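Local atomic coordinates of putative NADPH:quinone reductase (Bacillus thuringiensis, PDB entry 3GMS), a protein that probably reduces quinones with NADPH as hydride donor. Residues S197-L201 with Y202-M206. Residues are numbered along the deposited sequence; the frame is centred on the assembly and turned at random.
Sequences STAPL and YETVM
The N-terminal turn of helix 201-208, which follows edge strand 192-195 of the Rossmann-like parallel sheet, is started by P200 at the N-cap and tied back to it by T204. The carbonyl oxygen of P200 is gripped twice by T204: OG1 donates to P200 O at 2.8 Å, and the backbone N reaches the same P200 O at 3.3 Å. In the threonine, chi1 of -51° holds OG1 beside the backbone N, so that the hydroxyl reaches the oxygen to which the helix already directs that N-H; each donor is tilted somewhat from the carbonyl plane. Proline suits the N-cap because the first turn asks no N-H of it and its ring limits phi; its CG lies 4.2 Å from E203 CB. One residue on, V205 N bonds L201 O at 3.1 Å, almost straight at 170°. On the buried side, L201 CD1 lies alongside V205 CG2 at 3.7 Å, and both side chains rest on I194 of the strand, branched aliphatics filling the seam between helix and sheet. The first-turn N-H of Y202, which has no carbonyl of the helix to bind, is hydrogen-bonded to E228 OE1. The shared acceptor thus anchors the helix start through both backbone and side chain, while apolar contacts seat the helix on the sheet.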
ATOM      1  N   SER A 197      -0.668  24.308  -1.224  1.00 38.74           N
ATOM      2  CA  SER A 197       0.316  25.372  -1.442  1.00 40.19           C
ATOM      3  C   SER A 197      -0.401  26.608  -1.998  1.00 40.63           C
ATOM      4  O   SER A 197       0.162  27.696  -1.999  1.00 41.50           O
ATOM      5  CB  SER A 197       1.455  24.933  -2.357  1.00 39.86           C
ATOM      6  OG  SER A 197       0.977  24.607  -3.646  1.00 41.33           O
ATOM      7  N   THR A 198      -1.650  26.438  -2.424  1.00 40.95           N
ATOM      8  CA  THR A 198      -2.426  27.506  -3.088  1.00 42.12           C
ATOM      9  C   THR A 198      -3.754  27.852  -2.398  1.00 41.45           C
ATOM     10  O   THR A 198      -4.223  28.991  -2.485  1.00 41.73           O
ATOM     11  CB  THR A 198      -2.723  27.129  -4.572  1.00 41.93           C
ATOM     12  OG1 THR A 198      -1.487  26.910  -5.253  1.00 46.97           O
ATOM     13  CG2 THR A 198      -3.508  28.230  -5.310  1.00 44.01           C
ATOM     14  N   ALA A 199      -4.386  26.863  -1.762  1.00 40.27           N
ATOM     15  CA  ALA A 199      -5.724  27.033  -1.182  1.00 38.66           C
ATOM     16  C   ALA A 199      -5.768  26.572   0.288  1.00 37.86           C
ATOM     17  O   ALA A 199      -5.067  25.622   0.644  1.00 37.69           O
ATOM     18  CB  ALA A 199      -6.746  26.271  -2.007  1.00 38.88           C
ATOM     19  N   PRO A 200      -6.575  27.246   1.143  1.00 36.75           N
ATOM     20  CA  PRO A 200      -6.654  26.832   2.560  1.00 35.69           C
ATOM     21  C   PRO A 200      -7.494  25.566   2.731  1.00 34.84           C
ATOM     22  O   PRO A 200      -8.584  25.471   2.181  1.00 35.25           O
ATOM     23  CB  PRO A 200      -7.328  28.027   3.260  1.00 35.71           C
ATOM     24  CG  PRO A 200      -8.020  28.802   2.185  1.00 36.06           C
ATOM     25  CD  PRO A 200      -7.326  28.494   0.869  1.00 36.93           C
ATOM     26  N   LEU A 201      -6.999  24.585   3.486  1.00 33.13           N
ATOM     27  CA  LEU A 201      -7.734  23.315   3.572  1.00 31.66           C
ATOM     28  C   LEU A 201      -9.122  23.458   4.200  1.00 30.01           C
ATOM     29  O   LEU A 201     -10.125  23.163   3.545  1.00 28.49           O
ATOM     30  CB  LEU A 201      -6.906  22.209   4.278  1.00 30.38           C
ATOM     31  CG  LEU A 201      -7.633  20.893   4.605  1.00 31.45           C
ATOM     32  CD1 LEU A 201      -8.275  20.248   3.370  1.00 30.25           C
ATOM     33  CD2 LEU A 201      -6.633  19.923   5.274  1.00 31.65           C
ATOM     34  N   TYR A 202      -9.176  23.882   5.460  1.00 29.74           N
ATOM     35  CA  TYR A 202     -10.468  23.965   6.182  1.00 29.89           C
ATOM     36  C   TYR A 202     -11.528  24.795   5.439  1.00 29.88           C
ATOM     37  O   TYR A 202     -12.638  24.336   5.176  1.00 27.30           O
ATOM     38  CB  TYR A 202     -10.250  24.509   7.607  1.00 30.45           C
ATOM     39  CG  TYR A 202     -11.546  24.678   8.382  1.00 31.64           C
ATOM     40  CD1 TYR A 202     -12.176  23.577   8.981  1.00 33.29           C
ATOM     41  CD2 TYR A 202     -12.163  25.932   8.498  1.00 31.12           C
ATOM     42  CE1 TYR A 202     -13.365  23.718   9.682  1.00 30.99           C
ATOM     43  CE2 TYR A 202     -13.350  26.078   9.191  1.00 32.91           C
ATOM     44  CZ  TYR A 202     -13.959  24.971   9.781  1.00 34.28           C
ATOM     45  OH  TYR A 202     -15.149  25.102  10.470  1.00 31.81           O
ATOM     46  N   GLU A 203     -11.167  26.018   5.061  1.00 30.23           N
ATOM     47  CA  GLU A 203     -12.163  26.885   4.414  1.00 31.63           C
ATOM     48  C   GLU A 203     -12.700  26.330   3.084  1.00 30.76           C
ATOM     49  O   GLU A 203     -13.881  26.486   2.776  1.00 30.85           O
ATOM     50  CB  GLU A 203     -11.606  28.314   4.263  1.00 33.19           C
ATOM     51  CG  GLU A 203     -11.616  29.128   5.596  1.00 39.15           C
ATOM     52  CD  GLU A 203     -13.036  29.423   6.171  1.00 46.90           C
ATOM     53  OE1 GLU A 203     -13.203  29.365   7.421  1.00 49.84           O
ATOM     54  OE2 GLU A 203     -13.988  29.721   5.391  1.00 51.62           O
ATOM     55  N   THR A 204     -11.837  25.657   2.304  1.00 30.21           N
ATOM     56  CA  THR A 204     -12.281  25.129   1.010  1.00 28.62           C
ATOM     57  C   THR A 204     -13.223  23.969   1.205  1.00 27.69           C
ATOM     58  O   THR A 204     -14.228  23.858   0.502  1.00 25.97           O
ATOM     59  CB  THR A 204     -11.107  24.741   0.065  1.00 28.78           C
ATOM     60  OG1 THR A 204     -10.178  25.839  -0.036  1.00 30.11           O
ATOM     61  CG2 THR A 204     -11.630  24.404  -1.298  1.00 26.51           C
ATOM     62  N   VAL A 205     -12.911  23.089   2.164  1.00 27.41           N
ATOM     63  CA  VAL A 205     -13.838  21.981   2.429  1.00 27.77           C
ATOM     64  C   VAL A 205     -15.197  22.525   2.862  1.00 28.08           C
ATOM     65  O   VAL A 205     -16.259  22.004   2.458  1.00 27.81           O
ATOM     66  CB  VAL A 205     -13.309  21.010   3.515  1.00 26.90           C
ATOM     67  CG1 VAL A 205     -14.350  19.959   3.815  1.00 27.51           C
ATOM     68  CG2 VAL A 205     -12.001  20.398   3.038  1.00 28.15           C
ATOM     69  N   MET A 206     -15.142  23.560   3.693  1.00 30.08           N
ATOM     70  CA  MET A 206     -16.364  24.238   4.174  1.00 31.18           C
ATOM     71  C   MET A 206     -17.177  24.791   2.976  1.00 31.73           C
ATOM     72  O   MET A 206     -18.380  24.551   2.873  1.00 31.89           O
ATOM     73  CB  MET A 206     -16.044  25.269   5.287  1.00 30.82           C
ATOM     74  CG  MET A 206     -15.653  24.612   6.663  1.00 29.69           C
ATOM     75  SD  MET A 206     -16.944  23.592   7.393  1.00 23.90           S
ATOM     76  CE  MET A 206     -17.956  24.983   7.943  1.00 27.83           C
TER